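Long-range contacts in RNA-dependent RNA Polymerase (Bombyx mori cytoplasmic polyhedrosis virus, PDB 6TZ0), which catalyses RNA-templated RNA synthesis in transcription and replication of the viral double-stranded RNA genome, including fully conservative synthesis of plus strands: residues Val930-Glu938 / Gly972-Ser980; Val1170-Phe1181 / Met1200-Arg1211. All blocks are in the same frame, centred on the assembly; numbering follows the deposited sequence.

Interaction 1. Residues Val930-Glu938 / Gly972-Ser980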
loop_
_atom_site.group_PDB
_atom_site.type_symbol
_atom_site.label_atom_id
_atom_site.label_comp_id
_atom_site.label_asym_id
_atom_site.label_seq_id
_atom_site.Cartn_x
_atom_site.Cartn_y
_atom_site.Cartn_z
ATOM N N VAL A 930 -4.664 18.250 23.204
ATOM C CA VAL A 930 -5.485 17.663 22.146
ATOM C C VAL A 930 -6.226 18.752 21.378
ATOM O O VAL A 930 -6.232 18.766 20.137
ATOM C CB VAL A 930 -6.464 16.632 22.738
ATOM C CG1 VAL A 930 -7.400 16.101 21.666
ATOM C CG2 VAL A 930 -5.707 15.494 23.377
ATOM N N ASN A 931 -6.847 19.688 22.111
ATOM C CA ASN A 931 -7.521 20.818 21.478
ATOM C C ASN A 931 -6.543 21.683 20.703
ATOM O O ASN A 931 -6.872 22.175 19.621
ATOM C CB ASN A 931 -8.245 21.671 22.520
ATOM C CG ASN A 931 -9.402 20.951 23.168
ATOM O OD1 ASN A 931 -9.402 20.711 24.373
ATOM N ND2 ASN A 931 -10.400 20.604 22.371
ATOM N N GLU A 932 -5.324 21.848 21.226
ATOM C CA GLU A 932 -4.328 22.661 20.542
ATOM C C GLU A 932 -3.874 22.017 19.237
ATOM O O GLU A 932 -3.765 22.703 18.211
ATOM C CB GLU A 932 -3.142 22.911 21.467
ATOM C CG GLU A 932 -2.092 23.819 20.875
ATOM C CD GLU A 932 -1.026 24.199 21.870
ATOM O OE1 GLU A 932 -1.121 23.769 23.037
ATOM O OE2 GLU A 932 -0.090 24.928 21.483
ATOM N N LEU A 933 -3.651 20.698 19.245
ATOM C CA LEU A 933 -3.241 20.005 18.028
ATOM C C LEU A 933 -4.345 20.008 16.979
ATOM O O LEU A 933 -4.074 20.228 15.793
ATOM C CB LEU A 933 -2.818 18.571 18.340
ATOM C CG LEU A 933 -1.527 18.338 19.122
ATOM C CD1 LEU A 933 -1.360 16.861 19.377
ATOM C CD2 LEU A 933 -0.329 18.882 18.387
ATOM N N ALA A 934 -5.599 19.813 17.396
ATOM C CA ALA A 934 -6.683 19.799 16.416
ATOM C C ALA A 934 -6.982 21.196 15.878
ATOM O O ALA A 934 -7.292 21.354 14.688
ATOM C CB ALA A 934 -7.930 19.182 17.025
ATOM N N THR A 935 -6.877 22.220 16.731
ATOM C CA THR A 935 -7.057 23.597 16.291
ATOM C C THR A 935 -5.971 24.004 15.306
ATOM O O THR A 935 -6.245 24.698 14.320
ATOM C CB THR A 935 -7.055 24.521 17.510
ATOM O OG1 THR A 935 -8.064 24.095 18.430
ATOM C CG2 THR A 935 -7.340 25.955 17.118
ATOM N N SER A 936 -4.733 23.561 15.540
ATOM C CA SER A 936 -3.665 23.852 14.592
ATOM C C SER A 936 -3.822 23.057 13.304
ATOM O O SER A 936 -3.433 23.535 12.235
ATOM C CB SER A 936 -2.308 23.565 15.222
ATOM O OG SER A 936 -2.150 22.183 15.463
ATOM N N LEU A 937 -4.390 21.853 13.383
ATOM C CA LEU A 937 -4.582 21.050 12.181
ATOM C C LEU A 937 -5.692 21.604 11.298
ATOM O O LEU A 937 -5.618 21.487 10.071
ATOM C CB LEU A 937 -4.873 19.605 12.574
ATOM C CG LEU A 937 -5.111 18.574 11.479
ATOM C CD1 LEU A 937 -3.930 18.518 10.544
ATOM C CD2 LEU A 937 -5.337 17.232 12.116
ATOM N N GLU A 938 -6.707 22.234 11.894
ATOM C CA GLU A 938 -7.790 22.828 11.111
ATOM C C GLU A 938 -7.361 24.013 10.256
ATOM O O GLU A 938 -8.130 24.427 9.385
ATOM C CB GLU A 938 -8.918 23.301 12.019
ATOM C CG GLU A 938 -9.698 22.208 12.666
ATOM C CD GLU A 938 -10.807 22.744 13.535
ATOM O OE1 GLU A 938 -10.894 23.978 13.698
ATOM O OE2 GLU A 938 -11.591 21.931 14.067
ATOM N N GLY A 972 -14.385 15.356 16.618
ATOM C CA GLY A 972 -14.093 14.150 15.860
ATOM C C GLY A 972 -12.668 14.060 15.380
ATOM O O GLY A 972 -12.013 13.029 15.552
ATOM N N LEU A 973 -12.175 15.128 14.755
ATOM C CA LEU A 973 -10.744 15.242 14.519
ATOM C C LEU A 973 -10.001 15.361 15.846
ATOM O O LEU A 973 -8.917 14.779 16.016
ATOM C CB LEU A 973 -10.481 16.440 13.607
ATOM C CG LEU A 973 -9.101 16.641 12.991
ATOM C CD1 LEU A 973 -8.760 15.473 12.096
ATOM C CD2 LEU A 973 -9.082 17.928 12.193
ATOM N N GLN A 974 -10.600 16.083 16.806
ATOM C CA GLN A 974 -10.187 16.004 18.206
ATOM C C GLN A 974 -10.253 14.576 18.719
ATOM O O GLN A 974 -9.342 14.121 19.417
ATOM C CB GLN A 974 -11.072 16.884 19.088
ATOM C CG GLN A 974 -10.988 18.363 18.836
ATOM C CD GLN A 974 -11.818 19.168 19.811
ATOM O OE1 GLN A 974 -12.472 18.615 20.696
ATOM N NE2 GLN A 974 -11.807 20.484 19.645
ATOM N N GLU A 975 -11.325 13.852 18.378
ATOM C CA GLU A 975 -11.468 12.477 18.840
ATOM C C GLU A 975 -10.444 11.560 18.195
ATOM O O GLU A 975 -9.920 10.660 18.854
ATOM C CB GLU A 975 -12.875 11.953 18.568
ATOM C CG GLU A 975 -13.963 12.531 19.447
ATOM C CD GLU A 975 -15.305 11.883 19.176
ATOM O OE1 GLU A 975 -15.402 11.125 18.189
ATOM O OE2 GLU A 975 -16.253 12.105 19.958
ATOM N N LYS A 976 -10.136 11.779 16.916
ATOM C CA LYS A 976 -9.160 10.938 16.228
ATOM C C LYS A 976 -7.761 11.141 16.799
ATOM O O LYS A 976 -7.028 10.165 17.041
ATOM C CB LYS A 976 -9.191 11.246 14.733
ATOM C CG LYS A 976 -8.452 10.260 13.859
ATOM C CD LYS A 976 -8.500 10.710 12.407
ATOM C CE LYS A 976 -9.896 10.594 11.815
ATOM N NZ LYS A 976 -10.321 9.181 11.627
ATOM N N ILE A 977 -7.395 12.401 17.056
ATOM C CA ILE A 977 -6.117 12.701 17.697
ATOM C C ILE A 977 -6.087 12.158 19.123
ATOM O O ILE A 977 -5.064 11.630 19.576
ATOM C CB ILE A 977 -5.843 14.217 17.640
ATOM C CG1 ILE A 977 -5.606 14.642 16.193
ATOM C CG2 ILE A 977 -4.644 14.622 18.478
ATOM C CD1 ILE A 977 -5.509 16.123 16.006
ATOM N N GLN A 978 -7.222 12.216 19.829
ATOM C CA GLN A 978 -7.273 11.706 21.197
ATOM C C GLN A 978 -7.144 10.190 21.242
ATOM O O GLN A 978 -6.568 9.651 22.193
ATOM C CB GLN A 978 -8.570 12.156 21.870
ATOM C CG GLN A 978 -8.602 11.990 23.386
ATOM C CD GLN A 978 -9.116 10.638 23.834
ATOM O OE1 GLN A 978 -9.934 10.016 23.158
ATOM N NE2 GLN A 978 -8.633 10.172 24.979
ATOM N N LYS A 979 -7.668 9.486 20.236
ATOM C CA LYS A 979 -7.494 8.038 20.197
ATOM C C LYS A 979 -6.052 7.667 19.896
ATOM O O LYS A 979 -5.453 6.852 20.605
ATOM C CB LYS A 979 -8.420 7.396 19.162
ATOM C CG LYS A 979 -9.894 7.532 19.451
ATOM C CD LYS A 979 -10.299 6.841 20.728
ATOM C CE LYS A 979 -11.800 6.945 20.922
ATOM N NZ LYS A 979 -12.212 8.354 21.194
ATOM N N SER A 980 -5.472 8.253 18.854
ATOM C CA SER A 980 -4.217 7.709 18.355
ATOM C C SER A 980 -2.965 8.395 18.898
ATOM O O SER A 980 -1.907 8.270 18.279
ATOM C CB SER A 980 -4.211 7.751 16.827
ATOM O OG SER A 980 -4.289 9.079 16.357
#
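I977 and A934 meet at the middle of this helix-helix contact: the CD1 methyl of I977 rests against the helix backbone, 3.9 Å from A934 CA. The small A934 side chain lets the other helix come close here, and its CB also takes the aliphatic part of Q974, with CG at 3.6 Å. On one side, the two leucines L937 and L973 cross at about a right angle. L937 CD2 fits into the fork of the other, 3.8 Å from both L973 CD1 and L973 CD2, and also reaches I977 CD1. The second branch of I977 is used as well, CG2 facing L933 CD1 at 4.1 Å. At the other end V930 swings CG1 opposite its own backbone N (chi1 175°) and lays it near the backbone carbonyl of Q974 and the CB of Q978. The amide ends of N931 and Q974 lie next to each other at the margin, their planes 79° apart.

The axes of 930-937 and 973-979 approach to 9.1 Å, with 126° between their N-to-C directions. Further out, helix 449-455 backs L933 and L937, while E938 turns its carboxylate to a salt bridge with R950. S936 OG is hydrogen-bonded to N64 ND2 of the Viral structural protein 4 chain. With no clear hydrogen bond between the segments, the fit of I977, A934 and the leucines probably sets how the helices sit.

Interaction 2. Residues Val1170-Phe1181 / Met1200-Arg1211; sequences VSTQCRALYNIF and MVLHPGLIAYVR
Y1178 and M1200 meet in a CH-pi and Met-aromatic contact. The bend at the end of the methionine (chi3 76°) brings its CE over one face of the ring, 4.0 Å from the centroid and 25° off the normal, while SD stands obliquely at 5.3 Å from the same centroid. The opposite face is met by the backbone carbonyl of C1174, one turn earlier in the helix. L1206 CD2 sits at the ring edge, and L1202 CD1 approaches the hydroxyl end obliquely, 3.5 Å from Y1178 OH. That hydroxyl is hydrogen-bonded to the backbone O of Y1168. F1181 receives M1200 SD at its edge, and its ring also stacks with Y1022.

M1200 and Y1178 belong to a beta-alpha-beta unit: helix 1174-1188 connects strand 1162-1163 to the parallel strand 1196-1202, and M1200 is hydrogen-bonded through its backbone to R1163. Helix 1204-1211, which follows, runs at 141° to the direction of residues 1174-1181.

Apolar packing that includes the sulfur of C1174 fills the other end. V1210 spreads its two methyls, CG1 lying 3.6 Å from C1174 SG and also near S1171 CB, CG2 facing L1177 CD2 at 4.2 Å. I1207 adds its CG2 against V1170 CG2 and its CD1 near Y1178 OH.

Another kind of contact sets a charged group against a valine. The R1211 chain extends from CG to NE past V1170, and V1170 CG1 lies over one face of its guanidinium, 3.4 Å from R1211 NH2, while V1170 CG2 touches R1211 CG at 3.7 Å.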
loop_
_atom_site.group_PDB
_atom_site.type_symbol
_atom_site.label_atom_id
_atom_site.label_comp_id
_atom_site.label_asym_id
_atom_site.label_seq_id
_atom_site.Cartn_x
_atom_site.Cartn_y
_atom_site.Cartn_z
ATOM N N VAL A 1170 -53.060 -4.731 4.407
ATOM C CA VAL A 1170 -53.766 -3.739 5.204
ATOM C C VAL A 1170 -52.960 -2.472 5.399
ATOM O O VAL A 1170 -53.406 -1.572 6.124
ATOM C CB VAL A 1170 -54.184 -4.315 6.569
ATOM C CG1 VAL A 1170 -55.091 -5.511 6.374
ATOM C CG2 VAL A 1170 -52.960 -4.693 7.378
ATOM N N SER A 1171 -51.788 -2.367 4.782
ATOM C CA SER A 1171 -50.982 -1.164 4.897
ATOM C C SER A 1171 -50.144 -1.011 3.639
ATOM O O SER A 1171 -49.943 -1.964 2.886
ATOM C CB SER A 1171 -50.088 -1.198 6.137
ATOM O OG SER A 1171 -49.267 -0.048 6.196
ATOM N N THR A 1172 -49.648 0.208 3.431
ATOM C CA THR A 1172 -48.856 0.533 2.251
ATOM C C THR A 1172 -47.487 -0.128 2.250
ATOM O O THR A 1172 -46.847 -0.191 1.196
ATOM C CB THR A 1172 -48.699 2.050 2.134
ATOM O OG1 THR A 1172 -48.002 2.371 0.925
ATOM C CG2 THR A 1172 -47.940 2.609 3.323
ATOM N N GLN A 1173 -47.032 -0.630 3.393
ATOM C CA GLN A 1173 -45.747 -1.297 3.516
ATOM C C GLN A 1173 -45.902 -2.777 3.830
ATOM O O GLN A 1173 -45.004 -3.380 4.419
ATOM C CB GLN A 1173 -44.914 -0.585 4.575
ATOM C CG GLN A 1173 -45.638 -0.432 5.886
ATOM C CD GLN A 1173 -44.886 0.450 6.845
ATOM O OE1 GLN A 1173 -43.774 0.886 6.559
ATOM N NE2 GLN A 1173 -45.490 0.725 7.994
ATOM N N CYS A 1174 -47.036 -3.369 3.453
ATOM C CA CYS A 1174 -47.215 -4.807 3.582
ATOM C C CYS A 1174 -46.576 -5.569 2.436
ATOM O O CYS A 1174 -46.102 -6.686 2.645
ATOM C CB CYS A 1174 -48.698 -5.162 3.648
ATOM S SG CYS A 1174 -49.524 -4.697 5.168
ATOM N N ARG A 1175 -46.548 -4.981 1.239
ATOM C CA ARG A 1175 -46.151 -5.719 0.042
ATOM C C ARG A 1175 -44.671 -6.074 0.069
ATOM O O ARG A 1175 -44.303 -7.246 -0.087
ATOM C CB ARG A 1175 -46.501 -4.901 -1.201
ATOM C CG ARG A 1175 -46.265 -5.603 -2.528
ATOM C CD ARG A 1175 -46.792 -4.762 -3.680
ATOM N NE ARG A 1175 -46.651 -5.431 -4.971
ATOM C CZ ARG A 1175 -45.617 -5.278 -5.793
ATOM N NH1 ARG A 1175 -44.624 -4.463 -5.475
ATOM N NH2 ARG A 1175 -45.584 -5.933 -6.944
ATOM N N ALA A 1176 -43.816 -5.084 0.321
ATOM C CA ALA A 1176 -42.381 -5.313 0.424
ATOM C C ALA A 1176 -42.013 -6.168 1.626
ATOM O O ALA A 1176 -41.090 -6.983 1.546
ATOM C CB ALA A 1176 -41.657 -3.974 0.505
ATOM N N LEU A 1177 -42.747 -5.986 2.722
ATOM C CA LEU A 1177 -42.537 -6.750 3.946
ATOM C C LEU A 1177 -42.813 -8.233 3.735
ATOM O O LEU A 1177 -42.051 -9.078 4.190
ATOM C CB LEU A 1177 -43.431 -6.217 5.062
ATOM C CG LEU A 1177 -43.380 -6.977 6.386
ATOM C CD1 LEU A 1177 -42.036 -6.780 7.063
ATOM C CD2 LEU A 1177 -44.504 -6.529 7.302
ATOM N N TYR A 1178 -43.896 -8.549 3.031
ATOM C CA TYR A 1178 -44.227 -9.941 2.749
ATOM C C TYR A 1178 -43.300 -10.521 1.689
ATOM O O TYR A 1178 -43.011 -11.725 1.710
ATOM C CB TYR A 1178 -45.679 -10.057 2.292
ATOM C CG TYR A 1178 -46.731 -9.621 3.291
ATOM C CD1 TYR A 1178 -46.455 -9.533 4.648
ATOM C CD2 TYR A 1178 -47.998 -9.250 2.859
ATOM C CE1 TYR A 1178 -47.417 -9.113 5.544
ATOM C CE2 TYR A 1178 -48.962 -8.826 3.746
ATOM C CZ TYR A 1178 -48.664 -8.759 5.087
ATOM O OH TYR A 1178 -49.620 -8.347 5.981
ATOM N N ASN A 1179 -42.819 -9.680 0.764
ATOM C CA ASN A 1179 -41.811 -10.124 -0.195
ATOM C C ASN A 1179 -40.511 -10.496 0.499
ATOM O O ASN A 1179 -39.855 -11.469 0.120
ATOM C CB ASN A 1179 -41.549 -9.038 -1.235
ATOM C CG ASN A 1179 -42.688 -8.870 -2.200
ATOM O OD1 ASN A 1179 -43.321 -9.840 -2.601
ATOM N ND2 ASN A 1179 -42.941 -7.636 -2.604
ATOM N N ILE A 1180 -40.130 -9.734 1.524
ATOM C CA ILE A 1180 -38.943 -10.059 2.311
ATOM C C ILE A 1180 -39.145 -11.354 3.086
ATOM O O ILE A 1180 -38.231 -12.188 3.165
ATOM C CB ILE A 1180 -38.584 -8.872 3.225
ATOM C CG1 ILE A 1180 -37.970 -7.751 2.389
ATOM C CG2 ILE A 1180 -37.679 -9.271 4.371
ATOM C CD1 ILE A 1180 -37.750 -6.492 3.137
ATOM N N PHE A 1181 -40.347 -11.544 3.653
ATOM C CA PHE A 1181 -40.698 -12.799 4.329
ATOM C C PHE A 1181 -40.511 -14.001 3.416
ATOM O O PHE A 1181 -39.794 -14.955 3.756
ATOM C CB PHE A 1181 -42.151 -12.770 4.803
ATOM C CG PHE A 1181 -42.403 -11.907 5.998
ATOM C CD1 PHE A 1181 -41.366 -11.329 6.705
ATOM C CD2 PHE A 1181 -43.698 -11.723 6.443
ATOM C CE1 PHE A 1181 -41.623 -10.554 7.808
ATOM C CE2 PHE A 1181 -43.959 -10.960 7.547
ATOM C CZ PHE A 1181 -42.916 -10.380 8.237
ATOM N N MET A 1200 -48.635 -18.436 2.181
ATOM C CA MET A 1200 -48.214 -17.789 3.415
ATOM C C MET A 1200 -49.403 -17.595 4.349
ATOM O O MET A 1200 -50.459 -17.119 3.929
ATOM C CB MET A 1200 -47.557 -16.442 3.114
ATOM C CG MET A 1200 -46.910 -15.784 4.321
ATOM S SD MET A 1200 -46.072 -14.244 3.924
ATOM C CE MET A 1200 -47.470 -13.154 3.747
ATOM N N VAL A 1201 -49.221 -17.967 5.612
ATOM C CA VAL A 1201 -50.200 -17.714 6.661
ATOM C C VAL A 1201 -49.582 -16.758 7.671
ATOM O O VAL A 1201 -48.373 -16.797 7.921
ATOM C CB VAL A 1201 -50.678 -19.021 7.331
ATOM C CG1 VAL A 1201 -51.463 -19.848 6.342
ATOM C CG2 VAL A 1201 -49.506 -19.837 7.824
ATOM N N LEU A 1202 -50.408 -15.874 8.221
ATOM C CA LEU A 1202 -49.950 -14.846 9.137
ATOM C C LEU A 1202 -50.687 -14.961 10.461
ATOM O O LEU A 1202 -51.716 -15.629 10.571
ATOM C CB LEU A 1202 -50.154 -13.444 8.554
ATOM C CG LEU A 1202 -49.354 -13.115 7.294
ATOM C CD1 LEU A 1202 -49.693 -11.740 6.778
ATOM C CD2 LEU A 1202 -47.874 -13.215 7.555
ATOM N N HIS A 1203 -50.139 -14.301 11.466
ATOM C CA HIS A 1203 -50.647 -14.233 12.825
ATOM C C HIS A 1203 -51.485 -12.970 12.992
ATOM O O HIS A 1203 -51.148 -11.929 12.422
ATOM C CB HIS A 1203 -49.480 -14.249 13.810
ATOM C CG HIS A 1203 -49.874 -14.383 15.249
ATOM N ND1 HIS A 1203 -49.939 -13.308 16.103
ATOM C CD2 HIS A 1203 -50.229 -15.463 15.983
ATOM C CE1 HIS A 1203 -50.310 -13.718 17.302
ATOM N NE2 HIS A 1203 -50.494 -15.023 17.255
ATOM N N PRO A 1204 -52.609 -13.050 13.714
ATOM C CA PRO A 1204 -53.448 -11.853 13.897
ATOM C C PRO A 1204 -52.767 -10.748 14.682
ATOM O O PRO A 1204 -53.089 -9.569 14.488
ATOM C CB PRO A 1204 -54.674 -12.403 14.637
ATOM C CG PRO A 1204 -54.716 -13.835 14.274
ATOM C CD PRO A 1204 -53.292 -14.269 14.171
ATOM N N GLY A 1205 -51.824 -11.097 15.554
ATOM C CA GLY A 1205 -50.987 -10.097 16.182
ATOM C C GLY A 1205 -50.056 -9.399 15.214
ATOM O O GLY A 1205 -49.754 -8.219 15.393
ATOM N N LEU A 1206 -49.608 -10.101 14.170
ATOM C CA LEU A 1206 -48.799 -9.454 13.140
ATOM C C LEU A 1206 -49.624 -8.439 12.361
ATOM O O LEU A 1206 -49.150 -7.332 12.081
ATOM C CB LEU A 1206 -48.199 -10.507 12.205
ATOM C CG LEU A 1206 -47.096 -10.176 11.192
ATOM C CD1 LEU A 1206 -46.256 -11.410 11.001
ATOM C CD2 LEU A 1206 -47.620 -9.723 9.837
ATOM N N ILE A 1207 -50.867 -8.797 12.023
ATOM C CA ILE A 1207 -51.774 -7.875 11.344
ATOM C C ILE A 1207 -52.087 -6.684 12.238
ATOM O O ILE A 1207 -52.103 -5.533 11.784
ATOM C CB ILE A 1207 -53.056 -8.616 10.922
ATOM C CG1 ILE A 1207 -52.714 -9.830 10.059
ATOM C CG2 ILE A 1207 -53.988 -7.697 10.165
ATOM C CD1 ILE A 1207 -51.979 -9.488 8.795
ATOM N N ALA A 1208 -52.299 -6.943 13.532
ATOM C CA ALA A 1208 -52.591 -5.878 14.484
ATOM C C ALA A 1208 -51.390 -4.971 14.710
ATOM O O ALA A 1208 -51.561 -3.782 14.989
ATOM C CB ALA A 1208 -53.054 -6.482 15.808
ATOM N N TYR A 1209 -50.179 -5.509 14.599
ATOM C CA TYR A 1209 -48.993 -4.679 14.739
ATOM C C TYR A 1209 -48.730 -3.858 13.487
ATOM O O TYR A 1209 -48.225 -2.736 13.583
ATOM C CB TYR A 1209 -47.776 -5.547 15.065
ATOM C CG TYR A 1209 -46.527 -4.740 15.319
ATOM C CD1 TYR A 1209 -46.345 -4.078 16.524
ATOM C CD2 TYR A 1209 -45.540 -4.625 14.349
ATOM C CE1 TYR A 1209 -45.217 -3.326 16.759
ATOM C CE2 TYR A 1209 -44.405 -3.875 14.576
ATOM C CZ TYR A 1209 -44.251 -3.231 15.783
ATOM O OH TYR A 1209 -43.125 -2.485 16.016
ATOM N N VAL A 1210 -49.053 -4.395 12.312
ATOM C CA VAL A 1210 -48.811 -3.642 11.087
ATOM C C VAL A 1210 -49.873 -2.555 10.896
ATOM O O VAL A 1210 -49.561 -1.451 10.429
ATOM C CB VAL A 1210 -48.712 -4.613 9.895
ATOM C CG1 VAL A 1210 -48.629 -3.880 8.591
ATOM C CG2 VAL A 1210 -47.462 -5.447 10.029
ATOM N N ARG A 1211 -51.124 -2.820 11.298
ATOM C CA ARG A 1211 -52.149 -1.774 11.267
ATOM C C ARG A 1211 -51.820 -0.640 12.230
ATOM O O ARG A 1211 -52.054 0.533 11.919
ATOM C CB ARG A 1211 -53.524 -2.336 11.619
ATOM C CG ARG A 1211 -54.181 -3.244 10.609
ATOM C CD ARG A 1211 -55.569 -3.592 11.124
ATOM N NE ARG A 1211 -56.229 -4.649 10.368
ATOM C CZ ARG A 1211 -56.991 -4.446 9.302
ATOM N NH1 ARG A 1211 -57.187 -3.218 8.848
ATOM N NH2 ARG A 1211 -57.559 -5.474 8.689
#

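How the interactions relate
Both interactions fall in the C-terminal part of the polymerase, one after the other along the chain: 930-938 with 972-980 closes before 1170-1181 with 1200-1211 opens. They do not touch; their centres are 49 Å apart and their nearest atoms about 31 Å. Their centres lie about 31 and 38 Å from that of the chain, and both are remote from the known nucleotide and magnesium sites, including the magnesium-binding residues D547, D680 and D681. Their surroundings differ: interaction 1 is next to Viral structural protein 4, whereas no other protein chain of the assembly touches the segments of interaction 2.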